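Local coordinates for protein serine-tRNA ligase (PDB 6BLJ) that probably attaches serine to its cognate tRNA in the cytosol by way of a seryl-adenylate, as other class II seryl-tRNA synthetases do, and is caught here with AMP, at residues I244-F249 and G308-F313; P287-H292 and R419-K424; F339-P344 and E436-L441. One frame throughout, in Å; residues are numbered along the deposited sequence.

Contact 1: I244-F249 and G308-F313; sequences IYTPFF and GMSTCF
Phe248 lays one face of its ring over the backbone of Thr311, with CZ 3.4 Å from the amide N of Thr311. The same ring reaches Ser310 through CE1, 3.5 Å from Ser310 CB, and Thr311 through CE2, 3.7 Å from Thr311 CB. Its CG stands anti to its own carbonyl carbon (chi1 -59°), which swings the phenyl back over strand 304-313, while Phe248 CB meets the ring edge of Phe313 at CE2, 4.2 Å away. A flat aromatic suits this place because it can cover a strand whose neighbour has already turned away.

The pairing itself is short and parallel. Met309 N donates to Ile244 O at 3.0 Å, and Gly308 CA, bare of a side chain, approaches that oxygen to 3.4 Å. Tyr245 and Met309 share one face of the sheet; Ile244 lies on the other, where Gly308 leaves room for its CG2 against Gly308 CA. Beyond Tyr245 the chain leaves the sheet, and there Thr246 OG1 bonds to Pro247 O at 3.0 Å from above the carbonyl plane.

Farther out lies the second subunit. Its Glu334 and Gln332 bond Tyr245 OH, and its Gln332 also bonds Thr246 O and Phe248 N; Thr311 OG1 is held by Glu334 of its own chain. The strand and following proline are consistent with class II motif 1, paired here with what is apparently a motif 2 strand. With a single backbone bond across it, the contact probably relies largely on packing, while Tyr245 OH, Thr246 O and Phe248 N bind the second subunit.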
loop_
_atom_site.group_PDB
_atom_site.type_symbol
_atom_site.label_atom_id
_atom_site.label_comp_id
_atom_site.label_asym_id
_atom_site.label_seq_id
_atom_site.Cartn_x
_atom_site.Cartn_y
_atom_site.Cartn_z
ATOM N N ILE A 244 7.683 -28.090 11.948
ATOM C CA ILE A 244 8.582 -27.213 11.205
ATOM C C ILE A 244 8.330 -25.765 11.611
ATOM O O ILE A 244 7.209 -25.266 11.530
ATOM C CB ILE A 244 8.467 -27.419 9.674
ATOM C CG1 ILE A 244 9.437 -26.513 8.914
ATOM C CG2 ILE A 244 7.028 -27.243 9.162
ATOM C CD1 ILE A 244 9.534 -26.867 7.404
ATOM N N TYR A 245 9.395 -25.088 12.033
ATOM C CA TYR A 245 9.380 -23.676 12.397
ATOM C C TYR A 245 9.978 -22.893 11.225
ATOM O O TYR A 245 11.003 -23.298 10.677
ATOM C CB TYR A 245 10.198 -23.473 13.680
ATOM C CG TYR A 245 10.486 -22.047 14.083
ATOM C CD1 TYR A 245 9.647 -21.359 14.972
ATOM C CD2 TYR A 245 11.616 -21.391 13.606
ATOM C CE1 TYR A 245 9.923 -20.038 15.352
ATOM C CE2 TYR A 245 11.895 -20.068 13.963
ATOM C CZ TYR A 245 11.056 -19.398 14.842
ATOM O OH TYR A 245 11.369 -18.100 15.208
ATOM N N THR A 246 9.326 -21.808 10.824
ATOM C CA THR A 246 9.615 -21.141 9.560
ATOM C C THR A 246 10.205 -19.741 9.741
ATOM O O THR A 246 10.084 -19.137 10.810
ATOM C CB THR A 246 8.325 -21.017 8.730
ATOM O OG1 THR A 246 7.458 -20.025 9.319
ATOM C CG2 THR A 246 7.575 -22.340 8.696
ATOM N N PRO A 247 10.851 -19.191 8.703
ATOM C CA PRO A 247 11.039 -17.740 8.654
ATOM C C PRO A 247 9.692 -17.061 8.777
ATOM O O PRO A 247 8.685 -17.552 8.266
ATOM C CB PRO A 247 11.660 -17.494 7.267
ATOM C CG PRO A 247 12.319 -18.830 6.894
ATOM C CD PRO A 247 11.377 -19.863 7.488
ATOM N N PHE A 248 9.676 -15.934 9.480
ATOM C CA PHE A 248 8.497 -15.081 9.511
ATOM C C PHE A 248 8.566 -13.990 8.444
ATOM O O PHE A 248 7.600 -13.230 8.314
ATOM C CB PHE A 248 8.327 -14.427 10.912
ATOM C CG PHE A 248 8.175 -15.415 12.081
ATOM C CD1 PHE A 248 8.056 -16.784 11.876
ATOM C CD2 PHE A 248 8.139 -14.942 13.392
ATOM C CE1 PHE A 248 7.936 -17.677 12.966
ATOM C CE2 PHE A 248 8.005 -15.826 14.487
ATOM C CZ PHE A 248 7.902 -17.191 14.269
ATOM N N PHE A 249 9.699 -13.889 7.726
ATOM C CA PHE A 249 9.960 -13.040 6.559
ATOM C C PHE A 249 9.963 -13.874 5.292
ATOM O O PHE A 249 10.530 -14.965 5.284
ATOM C CB PHE A 249 11.392 -12.454 6.505
ATOM C CG PHE A 249 11.811 -11.632 7.643
ATOM C CD1 PHE A 249 10.913 -10.886 8.363
ATOM C CD2 PHE A 249 13.163 -11.571 7.964
ATOM C CE1 PHE A 249 11.353 -10.097 9.407
ATOM C CE2 PHE A 249 13.605 -10.794 8.996
ATOM C CZ PHE A 249 12.700 -10.058 9.729
ATOM N N GLY A 308 3.232 -27.036 10.816
ATOM C CA GLY A 308 3.884 -25.736 10.740
ATOM C C GLY A 308 3.593 -24.887 11.964
ATOM O O GLY A 308 2.485 -24.878 12.494
ATOM N N MET A 309 4.596 -24.123 12.375
ATOM C CA MET A 309 4.497 -23.298 13.568
ATOM C C MET A 309 5.062 -21.925 13.253
ATOM O O MET A 309 6.201 -21.830 12.784
ATOM C CB MET A 309 5.292 -23.954 14.702
ATOM C CG MET A 309 5.454 -23.142 15.955
ATOM S SD MET A 309 6.649 -23.985 17.026
ATOM C CE MET A 309 6.530 -22.907 18.464
ATOM N N SER A 310 4.308 -20.866 13.547
ATOM C CA SER A 310 4.867 -19.533 13.331
ATOM C C SER A 310 3.978 -18.504 14.004
ATOM O O SER A 310 2.808 -18.763 14.289
ATOM C CB SER A 310 4.990 -19.186 11.833
ATOM O OG SER A 310 3.707 -18.864 11.274
ATOM N N THR A 311 4.546 -17.323 14.243
ATOM C CA THR A 311 3.698 -16.154 14.382
ATOM C C THR A 311 3.267 -15.733 12.983
ATOM O O THR A 311 3.976 -15.980 12.003
ATOM C CB THR A 311 4.438 -15.039 15.133
ATOM O OG1 THR A 311 4.750 -15.523 16.439
ATOM C CG2 THR A 311 3.568 -13.764 15.291
ATOM N N CYS A 312 2.073 -15.151 12.900
ATOM C CA CYS A 312 1.425 -14.715 11.674
ATOM C C CYS A 312 1.057 -13.247 11.803
ATOM O O CYS A 312 0.612 -12.805 12.868
ATOM C CB CYS A 312 0.147 -15.517 11.404
ATOM S SG CYS A 312 0.419 -17.311 11.372
ATOM N N PHE A 313 1.195 -12.508 10.707
ATOM C CA PHE A 313 0.972 -11.064 10.710
ATOM C C PHE A 313 0.006 -10.691 9.597
ATOM O O PHE A 313 0.211 -11.074 8.438
ATOM C CB PHE A 313 2.284 -10.299 10.535
ATOM C CG PHE A 313 3.350 -10.658 11.556
ATOM C CD1 PHE A 313 3.502 -9.910 12.719
ATOM C CD2 PHE A 313 4.203 -11.736 11.341
ATOM C CE1 PHE A 313 4.504 -10.230 13.651
ATOM C CE2 PHE A 313 5.195 -12.067 12.272
ATOM C CZ PHE A 313 5.344 -11.312 13.417
#

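Contact 2: P287-H292 and R419-K424; sequences PIAAFH and RRLEVK
Leu421 and Val423 pack against Ala289 and His292 near the end of helix 416-421 and beside helix 285-290, and helix 416-421 closes in a Schellman motif. Glu422 is the residue that leaves helical geometry there, with a positive phi of 55°; the bond from Glu422 N back to Arg419 O is weak. This turn brings Leu421 and Val423 to the same side, toward helix 285-290.

The tight part is apolar carbon set against backbone. Leu421 CD1 lies 3.6 Å from Ala289 O and 3.9 Å from Ala289 CB, while its other branch, CD2, rests 4.2 Å from Ala290 CA. The small alanines let the forked leucine come right up to the helix. Two residues on, Val423 does likewise: CG2 touches His292 O at 3.4 Å and His292 CB at 3.9 Å. The imidazole itself leads away from the contact toward Phe339, Val341 and Met440, which belong to the central sheet. Phe291 CD2 lies over the centre of one of its faces.

On the looser side Glu422 and Lys424, both partly exposed, are joined by a long salt bridge. Arg419 and Arg420 are partly exposed too, Arg419 in a salt bridge with Asp415 and Arg420 in a cation-pi contact with Tyr416. Backbone bonds from Leu421 to Glu294 and from Lys424 to Lys295 and Phe297 tie the turn to the chain that follows helix 285-290. The buried imidazole is steadied from within its own segment, where His292 ND1 donates to Ile288 O at 2.8 Å with an N-H...O angle of 138°.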
loop_
_atom_site.group_PDB
_atom_site.type_symbol
_atom_site.label_atom_id
_atom_site.label_comp_id
_atom_site.label_asym_id
_atom_site.label_seq_id
_atom_site.Cartn_x
_atom_site.Cartn_y
_atom_site.Cartn_z
ATOM N N PRO A 287 5.645 -19.842 3.736
ATOM C CA PRO A 287 7.033 -20.325 3.626
ATOM C C PRO A 287 7.140 -21.834 3.456
ATOM O O PRO A 287 8.083 -22.312 2.808
ATOM C CB PRO A 287 7.682 -19.864 4.944
ATOM C CG PRO A 287 6.526 -19.725 5.918
ATOM C CD PRO A 287 5.392 -19.203 5.048
ATOM N N ILE A 288 6.212 -22.609 4.014
ATOM C CA ILE A 288 6.303 -24.057 3.848
ATOM C C ILE A 288 6.045 -24.445 2.393
ATOM O O ILE A 288 6.649 -25.391 1.872
ATOM C CB ILE A 288 5.346 -24.776 4.820
ATOM C CG1 ILE A 288 5.784 -24.536 6.278
ATOM C CG2 ILE A 288 5.316 -26.281 4.536
ATOM C CD1 ILE A 288 4.764 -25.017 7.293
ATOM N N ALA A 289 5.126 -23.742 1.721
ATOM C CA ALA A 289 4.953 -23.940 0.286
ATOM C C ALA A 289 6.228 -23.590 -0.473
ATOM O O ALA A 289 6.709 -24.377 -1.292
ATOM C CB ALA A 289 3.775 -23.103 -0.229
ATOM N N ALA A 290 6.804 -22.414 -0.198
ATOM C CA ALA A 290 8.004 -21.994 -0.921
ATOM C C ALA A 290 9.173 -22.940 -0.656
ATOM O O ALA A 290 10.038 -23.112 -1.519
ATOM C CB ALA A 290 8.376 -20.555 -0.537
ATOM N N PHE A 291 9.180 -23.587 0.515
ATOM C CA PHE A 291 10.175 -24.601 0.862
ATOM C C PHE A 291 10.274 -25.686 -0.205
ATOM O O PHE A 291 11.337 -26.294 -0.377
ATOM C CB PHE A 291 9.788 -25.205 2.228
ATOM C CG PHE A 291 10.755 -26.236 2.783
ATOM C CD1 PHE A 291 11.712 -25.876 3.722
ATOM C CD2 PHE A 291 10.647 -27.579 2.435
ATOM C CE1 PHE A 291 12.590 -26.832 4.263
ATOM C CE2 PHE A 291 11.510 -28.527 2.968
ATOM C CZ PHE A 291 12.481 -28.158 3.882
ATOM N N HIS A 292 9.194 -25.929 -0.944
ATOM C CA HIS A 292 9.162 -27.000 -1.933
ATOM C C HIS A 292 9.476 -26.531 -3.345
ATOM O O HIS A 292 9.402 -27.338 -4.279
ATOM C CB HIS A 292 7.804 -27.706 -1.892
ATOM C CG HIS A 292 7.579 -28.445 -0.610
ATOM N ND1 HIS A 292 7.012 -27.853 0.500
ATOM C CD2 HIS A 292 7.932 -29.696 -0.229
ATOM C CE1 HIS A 292 6.986 -28.723 1.497
ATOM N NE2 HIS A 292 7.535 -29.848 1.079
ATOM N N ARG A 419 2.020 -26.091 -9.525
ATOM C CA ARG A 419 2.396 -25.634 -10.867
ATOM C C ARG A 419 3.261 -24.381 -10.806
ATOM O O ARG A 419 4.303 -24.291 -11.463
ATOM C CB ARG A 419 1.148 -25.357 -11.702
ATOM C CG ARG A 419 0.554 -26.586 -12.341
ATOM C CD ARG A 419 -0.733 -26.270 -13.086
ATOM N NE ARG A 419 -1.470 -27.503 -13.332
ATOM C CZ ARG A 419 -1.241 -28.304 -14.371
ATOM N NH1 ARG A 419 -0.309 -27.991 -15.266
ATOM N NH2 ARG A 419 -1.947 -29.415 -14.518
ATOM N N ARG A 420 2.836 -23.396 -10.021
ATOM C CA ARG A 420 3.563 -22.136 -9.955
ATOM C C ARG A 420 4.905 -22.297 -9.250
ATOM O O ARG A 420 5.844 -21.543 -9.532
ATOM C CB ARG A 420 2.681 -21.090 -9.268
ATOM C CG ARG A 420 1.449 -20.749 -10.100
ATOM C CD ARG A 420 0.324 -20.115 -9.275
ATOM N NE ARG A 420 -0.673 -19.480 -10.140
ATOM C CZ ARG A 420 -1.598 -20.132 -10.845
ATOM N NH1 ARG A 420 -1.683 -21.458 -10.790
ATOM N NH2 ARG A 420 -2.454 -19.457 -11.601
ATOM N N LEU A 421 5.018 -23.276 -8.354
ATOM C CA LEU A 421 6.238 -23.556 -7.611
ATOM C C LEU A 421 7.070 -24.669 -8.239
ATOM O O LEU A 421 8.157 -24.972 -7.737
ATOM C CB LEU A 421 5.891 -23.920 -6.161
ATOM C CG LEU A 421 5.373 -22.800 -5.247
ATOM C CD1 LEU A 421 4.670 -23.382 -4.033
ATOM C CD2 LEU A 421 6.546 -21.944 -4.812
ATOM N N GLU A 422 6.572 -25.285 -9.307
ATOM C CA GLU A 422 7.231 -26.402 -9.997
ATOM C C GLU A 422 7.542 -27.553 -9.035
ATOM O O GLU A 422 8.647 -28.103 -9.015
ATOM C CB GLU A 422 8.492 -25.927 -10.717
ATOM C CG GLU A 422 8.208 -24.924 -11.826
ATOM C CD GLU A 422 9.434 -24.611 -12.659
ATOM O OE1 GLU A 422 10.025 -25.560 -13.216
ATOM O OE2 GLU A 422 9.821 -23.426 -12.744
ATOM N N VAL A 423 6.543 -27.939 -8.242
ATOM C CA VAL A 423 6.672 -29.102 -7.360
ATOM C C VAL A 423 6.174 -30.293 -8.175
ATOM O O VAL A 423 4.973 -30.586 -8.229
ATOM C CB VAL A 423 5.909 -28.926 -6.052
ATOM C CG1 VAL A 423 6.238 -30.069 -5.100
ATOM C CG2 VAL A 423 6.239 -27.572 -5.421
ATOM N N LYS A 424 7.108 -30.985 -8.815
ATOM C CA LYS A 424 6.796 -31.987 -9.826
ATOM C C LYS A 424 6.598 -33.374 -9.222
ATOM O O LYS A 424 7.155 -33.711 -8.172
ATOM C CB LYS A 424 7.905 -32.027 -10.884
ATOM C CG LYS A 424 7.986 -30.740 -11.704
ATOM C CD LYS A 424 9.203 -30.710 -12.625
ATOM C CE LYS A 424 9.444 -29.299 -13.161
ATOM N NZ LYS A 424 10.352 -29.273 -14.339
#

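Contact 3: F339-P344 and E436-L441; sequences FVVTSP and EFCHML
Val340 O is approached by two groups of the facing strand: Leu441 N donates to it at 2.9 Å, nearly along the C=O axis, and Met440 CA comes within 3.4 Å. His439 O also takes one N-H and one CA-H, from Thr342 N at 2.9 Å, tilted out of the carbonyl plane, and from Val341 CA. With the return bonds from Val340 N to Leu441 O and from His439 N to Thr342 O, four bonds join the antiparallel strands 332-342 and 436-447, which are consistent with motifs 2 and 3 of class II synthetases.

One face of this pair carries Val341 and Met440, flanked by Phe339. The long unbranched chain of Met440, kept extended by chi2 176° and chi3 172°, carries its sulfur to the rim of the phenyl: SD is 3.6 Å from Phe339 CZ and lies at the ring edge, a Met-aromatic contact. Leu441 O sits over one face of the same ring. Beta-branched Val341 suits the extended backbone and fills in against Cys438.

Thr342, His439 and Leu441 occupy the other face. Thr342 CG2 meets Leu441 CD1 at 3.7 Å, the two side chains roughly at right angles, and Thr342 OG1 donates to Ser343 O. Past the strand end Pro344 places CA over the His439 imidazole, 3.8 Å from its centroid and 20° off the normal, a CH-pi contact; Pro344 CB also comes to 3.2 Å from Phe437 O. His439 ND1 is hydrogen-bonded to Ser349 OG on helix 348-366, which should limit the ring's rotation.

Four nearly straight backbone bonds thus set the register, and the weaker CH-pi and sulfur-aromatic contacts add side-chain packing on the two faces.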
loop_
_atom_site.group_PDB
_atom_site.type_symbol
_atom_site.label_atom_id
_atom_site.label_comp_id
_atom_site.label_asym_id
_atom_site.label_seq_id
_atom_site.Cartn_x
_atom_site.Cartn_y
_atom_site.Cartn_z
ATOM N N PHE A 339 0.003 -28.896 6.850
ATOM C CA PHE A 339 0.397 -28.682 5.458
ATOM C C PHE A 339 0.817 -30.023 4.867
ATOM O O PHE A 339 1.663 -30.712 5.449
ATOM C CB PHE A 339 1.545 -27.659 5.356
ATOM C CG PHE A 339 1.882 -27.261 3.931
ATOM C CD1 PHE A 339 2.687 -28.073 3.131
ATOM C CD2 PHE A 339 1.384 -26.086 3.396
ATOM C CE1 PHE A 339 2.984 -27.715 1.825
ATOM C CE2 PHE A 339 1.675 -25.715 2.088
ATOM C CZ PHE A 339 2.472 -26.531 1.298
ATOM N N VAL A 340 0.217 -30.419 3.740
ATOM C CA VAL A 340 0.474 -31.738 3.165
ATOM C C VAL A 340 0.710 -31.638 1.663
ATOM O O VAL A 340 -0.029 -30.949 0.950
ATOM C CB VAL A 340 -0.677 -32.724 3.454
ATOM C CG1 VAL A 340 -0.308 -34.131 2.934
ATOM C CG2 VAL A 340 -0.977 -32.785 4.954
ATOM N N VAL A 341 1.740 -32.350 1.186
ATOM C CA VAL A 341 1.980 -32.588 -0.233
ATOM C C VAL A 341 1.554 -34.024 -0.533
ATOM O O VAL A 341 1.995 -34.959 0.153
ATOM C CB VAL A 341 3.466 -32.381 -0.588
ATOM C CG1 VAL A 341 3.690 -32.502 -2.098
ATOM C CG2 VAL A 341 4.009 -31.051 -0.024
ATOM N N THR A 342 0.708 -34.220 -1.551
ATOM C CA THR A 342 0.287 -35.586 -1.896
ATOM C C THR A 342 0.545 -35.907 -3.361
ATOM O O THR A 342 0.769 -35.030 -4.201
ATOM C CB THR A 342 -1.203 -35.843 -1.625
ATOM O OG1 THR A 342 -1.978 -35.250 -2.679
ATOM C CG2 THR A 342 -1.627 -35.284 -0.273
ATOM N N SER A 343 0.469 -37.204 -3.656
ATOM C CA SER A 343 0.408 -37.660 -5.026
ATOM C C SER A 343 -0.814 -37.059 -5.719
ATOM O O SER A 343 -1.826 -36.777 -5.076
ATOM C CB SER A 343 0.329 -39.189 -5.065
ATOM O OG SER A 343 -0.147 -39.653 -6.315
ATOM N N PRO A 344 -0.741 -36.832 -7.031
ATOM C CA PRO A 344 -1.925 -36.403 -7.776
ATOM C C PRO A 344 -2.823 -37.550 -8.217
ATOM O O PRO A 344 -3.823 -37.295 -8.886
ATOM C CB PRO A 344 -1.310 -35.691 -8.989
ATOM C CG PRO A 344 -0.073 -36.487 -9.257
ATOM C CD PRO A 344 0.460 -36.882 -7.887
ATOM N N GLU A 436 4.116 -34.006 -14.588
ATOM C CA GLU A 436 2.955 -34.044 -13.719
ATOM C C GLU A 436 3.302 -33.277 -12.446
ATOM O O GLU A 436 4.471 -33.172 -12.072
ATOM C CB GLU A 436 2.621 -35.494 -13.378
ATOM C CG GLU A 436 2.571 -36.424 -14.578
ATOM C CD GLU A 436 2.328 -37.868 -14.171
ATOM O OE1 GLU A 436 3.299 -38.650 -14.070
ATOM O OE2 GLU A 436 1.155 -38.210 -13.926
ATOM N N PHE A 437 2.286 -32.779 -11.749
ATOM C CA PHE A 437 2.522 -32.004 -10.538
ATOM C C PHE A 437 1.886 -32.658 -9.318
ATOM O O PHE A 437 0.879 -33.365 -9.422
ATOM C CB PHE A 437 2.018 -30.560 -10.704
ATOM C CG PHE A 437 2.687 -29.826 -11.833
ATOM C CD1 PHE A 437 3.884 -29.145 -11.614
ATOM C CD2 PHE A 437 2.150 -29.835 -13.108
ATOM C CE1 PHE A 437 4.523 -28.481 -12.647
ATOM C CE2 PHE A 437 2.787 -29.173 -14.150
ATOM C CZ PHE A 437 3.969 -28.493 -13.918
ATOM N N CYS A 438 2.495 -32.423 -8.158
ATOM C CA CYS A 438 1.902 -32.864 -6.903
ATOM C C CYS A 438 0.676 -32.016 -6.570
ATOM O O CYS A 438 0.398 -30.999 -7.212
ATOM C CB CYS A 438 2.915 -32.777 -5.762
ATOM S SG CYS A 438 4.360 -33.858 -5.972
ATOM N N HIS A 439 -0.054 -32.442 -5.541
ATOM C CA HIS A 439 -1.117 -31.643 -4.950
ATOM C C HIS A 439 -0.667 -31.121 -3.594
ATOM O O HIS A 439 0.123 -31.771 -2.902
ATOM C CB HIS A 439 -2.410 -32.443 -4.757
ATOM C CG HIS A 439 -3.078 -32.837 -6.037
ATOM N ND1 HIS A 439 -4.362 -33.336 -6.080
ATOM C CD2 HIS A 439 -2.641 -32.806 -7.318
ATOM C CE1 HIS A 439 -4.681 -33.610 -7.336
ATOM N NE2 HIS A 439 -3.654 -33.296 -8.105
ATOM N N MET A 440 -1.208 -29.956 -3.206
ATOM C CA MET A 440 -0.930 -29.357 -1.912
ATOM C C MET A 440 -2.229 -28.983 -1.211
ATOM O O MET A 440 -3.165 -28.466 -1.836
ATOM C CB MET A 440 -0.050 -28.100 -2.042
ATOM C CG MET A 440 1.446 -28.347 -2.068
ATOM S SD MET A 440 2.331 -26.785 -2.336
ATOM C CE MET A 440 3.998 -27.371 -2.061
ATOM N N LEU A 441 -2.257 -29.222 0.099
ATOM C CA LEU A 441 -3.380 -28.888 0.968
ATOM C C LEU A 441 -2.873 -28.175 2.214
ATOM O O LEU A 441 -1.729 -28.371 2.640
ATOM C CB LEU A 441 -4.155 -30.142 1.415
ATOM C CG LEU A 441 -4.661 -31.089 0.321
ATOM C CD1 LEU A 441 -3.637 -32.181 0.058
ATOM C CD2 LEU A 441 -6.012 -31.671 0.737
#

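Overall arrangement
Contact 2 links the other two. Ile288 CD1 packs 3.6 Å from Gly308 CA of contact 1, while Ile288 CG2 lies 3.5 Å from Phe339 CD1 of contact 3, and a probable hydrogen bond joins Val423 O to Cys438 N. Contacts 1 and 3, with centres 21 Å apart, do not touch but share a sheet in which strands 304-313 and 332-342 are neighbours. These strands and strand 436-447 lead to the AMP pocket: Arg314 follows Phe313, Phe333 and Lys335 precede contact 3, and Thr444 lies farther along its second strand. The side chains of Phe313, Phe339 and Ala289 lie about 9, 11 and 13 Å from the nucleotide. Contacts 1 and 2 also touch the second subunit.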